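Local coordinates for protein hydrolase (Thermus thermophilus, PDB 1UFO) that is of uncharacterised function but adopts the alpha/beta hydrolase fold and probably hydrolyses an ester or related bond with a serine nucleophile, at residues D58-G63 and L86-E91; Y77-Y82 and V149-G154; L107-G112 and R130-F135. One frame throughout, in Å; residues are numbered along the deposited sequence.

Contact 1. Residues D58-G63 and L86-E91; sequences DAPRHG and LGFKEE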
loop_
_atom_site.group_PDB
_atom_site.type_symbol
_atom_site.label_atom_id
_atom_site.label_comp_id
_atom_site.label_asym_id
_atom_site.label_seq_id
_atom_site.Cartn_x
_atom_site.Cartn_y
_atom_site.Cartn_z
ATOM N N ASP A 58 -1.192 -27.097 -6.027
ATOM C CA ASP A 58 -0.587 -27.502 -4.768
ATOM C C ASP A 58 0.925 -27.715 -4.891
ATOM O O ASP A 58 1.406 -28.293 -5.860
ATOM C CB ASP A 58 -1.206 -28.833 -4.297
ATOM C CG ASP A 58 -2.629 -28.690 -3.835
ATOM O OD1 ASP A 58 -3.444 -29.635 -4.085
ATOM O OD2 ASP A 58 -2.951 -27.660 -3.224
ATOM N N ALA A 59 1.648 -27.272 -3.876
ATOM C CA ALA A 59 3.108 -27.473 -3.867
ATOM C C ALA A 59 3.414 -28.923 -3.535
ATOM O O ALA A 59 2.567 -29.644 -3.041
ATOM C CB ALA A 59 3.719 -26.555 -2.771
ATOM N N PRO A 60 4.621 -29.325 -3.814
ATOM C CA PRO A 60 4.968 -30.720 -3.464
ATOM C C PRO A 60 4.664 -30.932 -1.998
ATOM O O PRO A 60 4.868 -30.046 -1.138
ATOM C CB PRO A 60 6.461 -30.786 -3.735
ATOM C CG PRO A 60 6.690 -29.812 -4.811
ATOM C CD PRO A 60 5.731 -28.625 -4.486
ATOM N N ARG A 61 4.158 -32.124 -1.661
ATOM C CA ARG A 61 3.803 -32.525 -0.319
ATOM C C ARG A 61 2.600 -31.831 0.345
ATOM O O ARG A 61 2.307 -32.063 1.526
ATOM C CB ARG A 61 5.001 -32.355 0.635
ATOM C CG ARG A 61 6.156 -33.165 0.270
ATOM C CD ARG A 61 7.278 -33.034 1.301
ATOM N NE ARG A 61 6.957 -33.524 2.638
ATOM C CZ ARG A 61 7.908 -33.670 3.554
ATOM N NH1 ARG A 61 9.148 -33.338 3.209
ATOM N NH2 ARG A 61 7.648 -34.167 4.776
ATOM N N HIS A 62 1.858 -31.015 -0.401
ATOM C CA HIS A 62 0.760 -30.284 0.119
ATOM C C HIS A 62 -0.560 -30.589 -0.628
ATOM O O HIS A 62 -0.549 -31.095 -1.758
ATOM C CB HIS A 62 1.039 -28.768 -0.082
ATOM C CG HIS A 62 2.072 -28.231 0.851
ATOM N ND1 HIS A 62 3.413 -28.531 0.744
ATOM C CD2 HIS A 62 1.935 -27.438 1.951
ATOM C CE1 HIS A 62 4.062 -27.942 1.751
ATOM N NE2 HIS A 62 3.184 -27.281 2.485
ATOM N N GLY A 63 -1.656 -30.287 0.036
ATOM C CA GLY A 63 -2.957 -30.392 -0.570
ATOM C C GLY A 63 -3.311 -31.810 -0.998
ATOM O O GLY A 63 -3.335 -32.775 -0.169
ATOM N N LEU A 86 11.961 -25.292 -3.811
ATOM C CA LEU A 86 12.648 -25.447 -5.106
ATOM C C LEU A 86 11.767 -26.224 -6.129
ATOM O O LEU A 86 11.821 -25.912 -7.332
ATOM C CB LEU A 86 14.005 -26.168 -4.853
ATOM C CG LEU A 86 15.039 -25.217 -4.225
ATOM C CD1 LEU A 86 16.152 -26.113 -3.699
ATOM C CD2 LEU A 86 15.584 -24.219 -5.251
ATOM N N GLY A 87 11.042 -27.214 -5.653
ATOM C CA GLY A 87 10.166 -28.016 -6.514
ATOM C C GLY A 87 9.021 -27.132 -6.982
ATOM O O GLY A 87 8.623 -27.099 -8.168
ATOM N N PHE A 88 8.484 -26.411 -6.023
ATOM C CA PHE A 88 7.328 -25.511 -6.302
ATOM C C PHE A 88 7.745 -24.435 -7.335
ATOM O O PHE A 88 6.960 -24.079 -8.261
ATOM C CB PHE A 88 6.892 -24.846 -4.966
ATOM C CG PHE A 88 5.478 -24.252 -4.955
ATOM C CD1 PHE A 88 4.524 -24.615 -5.859
ATOM C CD2 PHE A 88 5.135 -23.434 -3.882
ATOM C CE1 PHE A 88 3.161 -24.196 -5.688
ATOM C CE2 PHE A 88 3.813 -23.007 -3.671
ATOM C CZ PHE A 88 2.813 -23.390 -4.561
ATOM N N LYS A 89 8.975 -23.896 -7.223
ATOM C CA LYS A 89 9.487 -22.935 -8.172
ATOM C C LYS A 89 9.528 -23.501 -9.582
ATOM O O LYS A 89 9.071 -22.853 -10.535
ATOM C CB LYS A 89 10.946 -22.533 -7.768
ATOM C CG LYS A 89 11.599 -21.583 -8.771
ATOM C CD LYS A 89 13.121 -21.739 -8.843
ATOM C CE LYS A 89 13.455 -23.080 -9.447
ATOM N NZ LYS A 89 14.905 -23.180 -9.772
ATOM N N GLU A 90 10.113 -24.698 -9.731
ATOM C CA GLU A 90 10.306 -25.241 -11.092
ATOM C C GLU A 90 8.956 -25.502 -11.735
ATOM O O GLU A 90 8.796 -25.243 -12.935
ATOM C CB GLU A 90 11.181 -26.490 -10.981
ATOM C CG GLU A 90 11.563 -27.139 -12.264
ATOM C CD GLU A 90 10.414 -28.010 -12.811
ATOM O OE1 GLU A 90 10.450 -28.189 -14.037
ATOM O OE2 GLU A 90 9.555 -28.532 -12.056
ATOM N N GLU A 91 8.015 -25.994 -10.947
ATOM C CA GLU A 91 6.642 -26.280 -11.454
ATOM C C GLU A 91 5.941 -24.975 -11.817
ATOM O O GLU A 91 5.265 -24.865 -12.846
ATOM C CB GLU A 91 5.791 -27.000 -10.387
ATOM C CG GLU A 91 6.314 -28.435 -10.182
ATOM C CD GLU A 91 5.858 -29.060 -8.920
ATOM O OE1 GLU A 91 5.255 -28.372 -8.078
ATOM O OE2 GLU A 91 6.118 -30.291 -8.774
#

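Contact 2. Residues Y77-Y82 and V149-G154; sequences YVEEVY and VVEDPG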
loop_
_atom_site.group_PDB
_atom_site.type_symbol
_atom_site.label_atom_id
_atom_site.label_comp_id
_atom_site.label_asym_id
_atom_site.label_seq_id
_atom_site.Cartn_x
_atom_site.Cartn_y
_atom_site.Cartn_z
ATOM N N TYR A 77 13.749 -30.289 9.088
ATOM C CA TYR A 77 12.636 -29.394 8.719
ATOM C C TYR A 77 12.955 -28.362 7.665
ATOM O O TYR A 77 12.302 -28.323 6.601
ATOM C CB TYR A 77 12.135 -28.679 9.956
ATOM C CG TYR A 77 11.042 -27.650 9.681
ATOM C CD1 TYR A 77 9.805 -28.045 9.176
ATOM C CD2 TYR A 77 11.215 -26.314 10.061
ATOM C CE1 TYR A 77 8.739 -27.101 9.075
ATOM C CE2 TYR A 77 10.183 -25.379 9.982
ATOM C CZ TYR A 77 8.940 -25.793 9.482
ATOM O OH TYR A 77 7.890 -24.885 9.415
ATOM N N VAL A 78 13.992 -27.578 7.925
ATOM C CA VAL A 78 14.351 -26.484 7.026
ATOM C C VAL A 78 14.749 -27.049 5.684
ATOM O O VAL A 78 14.329 -26.508 4.609
ATOM C CB VAL A 78 15.477 -25.631 7.629
ATOM C CG1 VAL A 78 16.006 -24.658 6.592
ATOM C CG2 VAL A 78 14.971 -24.870 8.859
ATOM N N GLU A 79 15.577 -28.112 5.707
ATOM C CA GLU A 79 15.983 -28.739 4.463
ATOM C C GLU A 79 14.754 -29.130 3.628
ATOM O O GLU A 79 14.702 -28.892 2.416
ATOM C CB GLU A 79 16.772 -30.008 4.800
ATOM C CG GLU A 79 17.294 -30.738 3.621
ATOM C CD GLU A 79 18.172 -31.903 4.034
ATOM O OE1 GLU A 79 19.339 -31.786 3.753
ATOM O OE2 GLU A 79 17.662 -32.881 4.597
ATOM N N GLU A 80 13.804 -29.780 4.290
ATOM C CA GLU A 80 12.613 -30.246 3.580
ATOM C C GLU A 80 11.704 -29.085 3.109
ATOM O O GLU A 80 11.102 -29.130 1.993
ATOM C CB GLU A 80 11.857 -31.223 4.488
ATOM C CG GLU A 80 12.670 -32.544 4.511
ATOM C CD GLU A 80 12.076 -33.635 5.406
ATOM O OE1 GLU A 80 12.862 -34.590 5.691
ATOM O OE2 GLU A 80 10.890 -33.546 5.809
ATOM N N VAL A 81 11.662 -28.025 3.900
ATOM C CA VAL A 81 10.834 -26.862 3.523
ATOM C C VAL A 81 11.425 -26.251 2.253
ATOM O O VAL A 81 10.678 -25.968 1.285
ATOM C CB VAL A 81 10.837 -25.821 4.673
ATOM C CG1 VAL A 81 10.337 -24.439 4.153
ATOM C CG2 VAL A 81 9.919 -26.278 5.778
ATOM N N TYR A 82 12.746 -26.066 2.179
ATOM C CA TYR A 82 13.253 -25.429 0.960
ATOM C C TYR A 82 13.366 -26.345 -0.248
ATOM O O TYR A 82 13.416 -25.869 -1.408
ATOM C CB TYR A 82 14.543 -24.662 1.238
ATOM C CG TYR A 82 14.226 -23.437 2.061
ATOM C CD1 TYR A 82 14.567 -23.356 3.404
ATOM C CD2 TYR A 82 13.479 -22.402 1.514
ATOM C CE1 TYR A 82 14.182 -22.281 4.179
ATOM C CE2 TYR A 82 13.033 -21.302 2.302
ATOM C CZ TYR A 82 13.391 -21.258 3.641
ATOM O OH TYR A 82 12.795 -20.281 4.411
ATOM N N VAL A 149 19.795 -29.625 10.388
ATOM C CA VAL A 149 20.896 -30.151 9.603
ATOM C C VAL A 149 20.502 -29.963 8.124
ATOM O O VAL A 149 19.397 -30.341 7.729
ATOM C CB VAL A 149 21.063 -31.633 9.916
ATOM C CG1 VAL A 149 21.893 -32.345 8.824
ATOM C CG2 VAL A 149 21.749 -31.753 11.274
ATOM N N VAL A 150 21.380 -29.374 7.331
ATOM C CA VAL A 150 21.002 -29.190 5.903
ATOM C C VAL A 150 22.128 -29.772 5.076
ATOM O O VAL A 150 23.275 -29.296 5.178
ATOM C CB VAL A 150 20.826 -27.694 5.623
ATOM C CG1 VAL A 150 20.481 -27.439 4.133
ATOM C CG2 VAL A 150 19.693 -27.165 6.538
ATOM N N GLU A 151 21.780 -30.787 4.276
ATOM C CA GLU A 151 22.776 -31.446 3.426
ATOM C C GLU A 151 22.498 -31.272 1.944
ATOM O O GLU A 151 23.452 -31.269 1.140
ATOM C CB GLU A 151 22.827 -32.920 3.748
ATOM C CG GLU A 151 23.360 -33.133 5.155
ATOM C CD GLU A 151 23.734 -34.526 5.321
ATOM O OE1 GLU A 151 22.850 -35.421 5.481
ATOM O OE2 GLU A 151 24.952 -34.734 5.237
ATOM N N ASP A 152 21.217 -31.086 1.632
ATOM C CA ASP A 152 20.721 -30.924 0.240
ATOM C C ASP A 152 21.508 -29.774 -0.408
ATOM O O ASP A 152 21.367 -28.591 -0.023
ATOM C CB ASP A 152 19.228 -30.608 0.324
ATOM C CG ASP A 152 18.535 -30.544 -1.046
ATOM O OD1 ASP A 152 19.178 -30.040 -1.950
ATOM O OD2 ASP A 152 17.381 -31.003 -1.108
ATOM N N PRO A 153 22.292 -30.055 -1.451
ATOM C CA PRO A 153 23.100 -29.002 -2.091
ATOM C C PRO A 153 22.276 -27.836 -2.638
ATOM O O PRO A 153 22.734 -26.696 -2.637
ATOM C CB PRO A 153 23.857 -29.771 -3.200
ATOM C CG PRO A 153 23.911 -31.165 -2.579
ATOM C CD PRO A 153 22.577 -31.388 -2.044
ATOM N N GLY A 154 21.081 -28.161 -3.120
ATOM C CA GLY A 154 20.230 -27.091 -3.633
ATOM C C GLY A 154 19.775 -26.162 -2.548
ATOM O O GLY A 154 19.623 -24.971 -2.815
HETATM O O HOH W 1 16.890 -28.813 8.085
#

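Contact 3. Residues L107-G112 and R130-F135; sequences LFLAGG and RGVLAF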
loop_
_atom_site.group_PDB
_atom_site.type_symbol
_atom_site.label_atom_id
_atom_site.label_comp_id
_atom_site.label_asym_id
_atom_site.label_seq_id
_atom_site.Cartn_x
_atom_site.Cartn_y
_atom_site.Cartn_z
ATOM N N LEU A 107 0.745 -11.723 -17.380
ATOM C CA LEU A 107 0.781 -12.623 -16.233
ATOM C C LEU A 107 1.467 -11.973 -15.047
ATOM O O LEU A 107 2.560 -11.350 -15.189
ATOM C CB LEU A 107 1.490 -13.948 -16.575
ATOM C CG LEU A 107 1.399 -14.998 -15.402
ATOM C CD1 LEU A 107 1.189 -16.434 -15.821
ATOM C CD2 LEU A 107 2.748 -14.818 -14.638
ATOM N N PHE A 108 0.814 -12.128 -13.899
ATOM C CA PHE A 108 1.335 -11.628 -12.621
ATOM C C PHE A 108 1.490 -12.788 -11.685
ATOM O O PHE A 108 0.858 -13.839 -11.870
ATOM C CB PHE A 108 0.337 -10.666 -11.992
ATOM C CG PHE A 108 0.117 -9.449 -12.784
ATOM C CD1 PHE A 108 -0.865 -9.385 -13.768
ATOM C CD2 PHE A 108 0.894 -8.340 -12.526
ATOM C CE1 PHE A 108 -1.066 -8.180 -14.508
ATOM C CE2 PHE A 108 0.718 -7.120 -13.234
ATOM C CZ PHE A 108 -0.255 -7.024 -14.222
ATOM N N LEU A 109 2.369 -12.632 -10.696
ATOM C CA LEU A 109 2.501 -13.695 -9.669
ATOM C C LEU A 109 2.075 -13.154 -8.283
ATOM O O LEU A 109 2.291 -11.955 -7.991
ATOM C CB LEU A 109 3.949 -14.107 -9.494
ATOM C CG LEU A 109 4.706 -14.652 -10.650
ATOM C CD1 LEU A 109 6.187 -14.985 -10.098
ATOM C CD2 LEU A 109 4.037 -15.977 -11.134
ATOM N N ALA A 110 1.520 -14.028 -7.447
ATOM C CA ALA A 110 1.253 -13.665 -6.037
ATOM C C ALA A 110 1.758 -14.842 -5.249
ATOM O O ALA A 110 1.584 -15.981 -5.669
ATOM C CB ALA A 110 -0.204 -13.430 -5.790
ATOM N N GLY A 111 2.483 -14.592 -4.145
ATOM C CA GLY A 111 2.896 -15.720 -3.322
ATOM C C GLY A 111 2.615 -15.355 -1.867
ATOM O O GLY A 111 2.771 -14.175 -1.521
ATOM N N GLY A 112 2.232 -16.331 -1.032
ATOM C CA GLY A 112 2.030 -16.077 0.399
ATOM C C GLY A 112 3.013 -16.885 1.219
ATOM O O GLY A 112 3.126 -18.084 1.035
ATOM N N ARG A 130 4.593 -9.563 -15.286
ATOM C CA ARG A 130 4.313 -8.151 -15.333
ATOM C C ARG A 130 4.381 -7.506 -13.946
ATOM O O ARG A 130 4.446 -6.284 -13.861
ATOM C CB ARG A 130 2.927 -7.919 -15.959
ATOM C CG ARG A 130 3.034 -8.139 -17.476
ATOM C CD ARG A 130 3.673 -6.837 -18.149
ATOM N NE ARG A 130 2.761 -5.709 -17.957
ATOM C CZ ARG A 130 1.749 -5.409 -18.778
ATOM N NH1 ARG A 130 0.965 -4.356 -18.494
ATOM N NH2 ARG A 130 1.543 -6.132 -19.899
ATOM N N GLY A 131 4.269 -8.311 -12.874
ATOM C CA GLY A 131 4.332 -7.721 -11.533
ATOM C C GLY A 131 4.182 -8.862 -10.560
ATOM O O GLY A 131 3.722 -9.957 -10.925
ATOM N N VAL A 132 4.615 -8.632 -9.320
ATOM C CA VAL A 132 4.568 -9.708 -8.313
ATOM C C VAL A 132 4.074 -9.154 -6.992
ATOM O O VAL A 132 4.502 -8.039 -6.608
ATOM C CB VAL A 132 6.033 -10.203 -8.052
ATOM C CG1 VAL A 132 6.046 -11.235 -6.895
ATOM C CG2 VAL A 132 6.587 -10.918 -9.338
ATOM N N LEU A 133 3.161 -9.910 -6.335
ATOM C CA LEU A 133 2.719 -9.566 -4.969
ATOM C C LEU A 133 3.362 -10.606 -4.051
ATOM O O LEU A 133 3.216 -11.806 -4.229
ATOM C CB LEU A 133 1.182 -9.685 -4.807
ATOM C CG LEU A 133 0.396 -8.845 -5.828
ATOM C CD1 LEU A 133 -1.106 -9.076 -5.528
ATOM C CD2 LEU A 133 0.667 -7.335 -5.618
ATOM N N ALA A 134 4.116 -10.134 -3.042
ATOM C CA ALA A 134 4.753 -11.023 -2.083
ATOM C C ALA A 134 4.085 -10.714 -0.740
ATOM O O ALA A 134 4.369 -9.708 -0.072
ATOM C CB ALA A 134 6.298 -10.700 -2.030
ATOM N N PHE A 135 3.160 -11.624 -0.360
ATOM C CA PHE A 135 2.431 -11.441 0.864
ATOM C C PHE A 135 3.116 -12.188 2.014
ATOM O O PHE A 135 3.572 -13.299 1.830
ATOM C CB PHE A 135 1.053 -12.068 0.755
ATOM C CG PHE A 135 0.130 -11.382 -0.184
ATOM C CD1 PHE A 135 -0.014 -11.833 -1.515
ATOM C CD2 PHE A 135 -0.699 -10.316 0.261
ATOM C CE1 PHE A 135 -0.950 -11.254 -2.365
ATOM C CE2 PHE A 135 -1.629 -9.740 -0.578
ATOM C CZ PHE A 135 -1.778 -10.200 -1.916
#

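Contact 1. Residues D58-G63 and L86-E91
The methyl group of Ala59 sits squarely over the ring of Phe88. This CH-pi contact puts CB 3.4 Å from the ring centroid and only 4° off the normal, so all six ring carbons lie at nearly the same distance from it. Phe88 has its CG anti to the backbone N (chi1 -161°), which swings the ring out from the helix to present one face to Ala59.

Apolar packing continues at Pro60, whose CD lies 4.0 Å from Phe88 CB, while its CG approaches the backbone of Gly87. A beta carbon modelled on this glycine would come tightly against Pro60 CG.

The Glu91 side chain runs alongside the Pro60 ring in the opposite sense, with Glu91 OE1 3.6 Å from Pro60 CD, and the carboxylate is held by a salt bridge from OE2 to Arg65. Within the loop, a type II turn runs from Ala59 to His62, braced by a 2.8 Å hydrogen bond from His62 ND1 to Pro60 O; the oxygen lies in the plane of the His62 ring, while ND1 is tilted 35° from the carbonyl plane.

The contact lays the loop after strand 52-56 on helix 77-103. Phe88 also meets Phe57 edge-to-face and touches Val118 of helix 114-124.

Contact 2. Residues Y77-Y82 and V149-G154
Glu79 reaches across from its helix to the backbone of Glu151 and Asp152, and the two amides share one carboxylate oxygen. Glu151 N meets OE1 at 2.7 Å, nearly along the C-O axis, whereas Asp152 N comes in on the anti side at 2.9 Å, 26° out of the carboxylate plane. The two donors approach from opposite faces of that plane, and both bonds are fairly straight. The side chain is fully stretched: CG is anti to the backbone N (chi1 -178°) and the chain stays extended beyond it, which brings the carboxylate up to the turn. The other oxygen, OE2, forms a salt bridge with Arg76, so both oxygens are held and the rotation of the group is probably restricted.

Asp152 and Glu79 cross at a slant, with Asp152 CB 3.8 Å from Glu79 CG and the carboxylate planes turned 58° apart. Their charged oxygens do not touch. Asp152 pairs with Arg83 and Glu151 with Arg76, arginines that would offset the gathering of acidic groups.

Beside this polar grip, Val78 CG1 and Val150 CG2 make a looser apolar contact at 4.5 Å. A water accepts from Glu79 N at 2.8 Å and lies 3.0 Å from Val149 O, to which it can donate, bridging the first turn of the helix to the loop.

Asp152 is the N-cap of helix 153-160: its OD1 accepts a weak bond from Gly154 N. The arrangement is thus a helix N-cap whose own backbone NH is bound by a glutamate from the first turn of helix 77-103.

Contact 3. Residues L107-G112 and R130-F135
Leu109 and Leu133 exchange backbone bonds with the facing strand in a parallel pairing, the two strand axes 4.6 Å apart and inclined by 5°. Leu133 N donates to Leu109 O at 2.8 Å, Gly111 N to Leu133 O at 2.9 Å, and Phe135 N to Gly111 O at 2.8 Å. This buried part is close-packed on both faces of the sheet. On one, the Leu109 and Val132 side chains run abreast, with Leu109 CB 4.1 Å from Val132 CG2. On the other, Ala110 CB meets Leu133 CB and the edge of the Phe135 ring, which also has Gly111 O in its plane.

The contact opens toward solvent at Arg130. Its N still bonds to Leu107 O at 2.7 Å, and its CB lies over one face of the Phe108 ring, displaced toward the rim and 3.9 Å from the centroid. The side chain then takes two successive bends (chi2 -79°, chi3 -64°), and NH1 bonds to Trp234 O. Replacing Phe108 by an alanine would probably leave Arg130 CB without the ring face it packs on and open a gap beside Gly131.

Strand 25-30 flanks 107-112 and strand 175-180 flanks 132-135, while helix 221-236 packs against Phe108 and Leu133; helix 114-124 makes the beta-alpha-beta crossover between the paired strands.

Overall arrangement
Contacts 1 and 2 share helix 77-103 and lie with centres 15 Å apart. They meet directly through a salt bridge from Arg61 NH1 to Glu80 OE2 (3.1 Å) and through Leu86 CD1 packing on Gly154 O. Contact 3 lies in the interior of the sheet, 16 Å from contact 1 and 25 Å from contact 2, centre to centre; its nearest atoms are about 7 and 10 Å from theirs. Gly111 begins the likely nucleophile elbow, with Ser113, His217 and Asp183 the presumed triad. Phe88 of contact 1 lies near this elbow without touching it, whereas contact 2 is a surface contact that ties the start of helix 77-103 to that of helix 153-160.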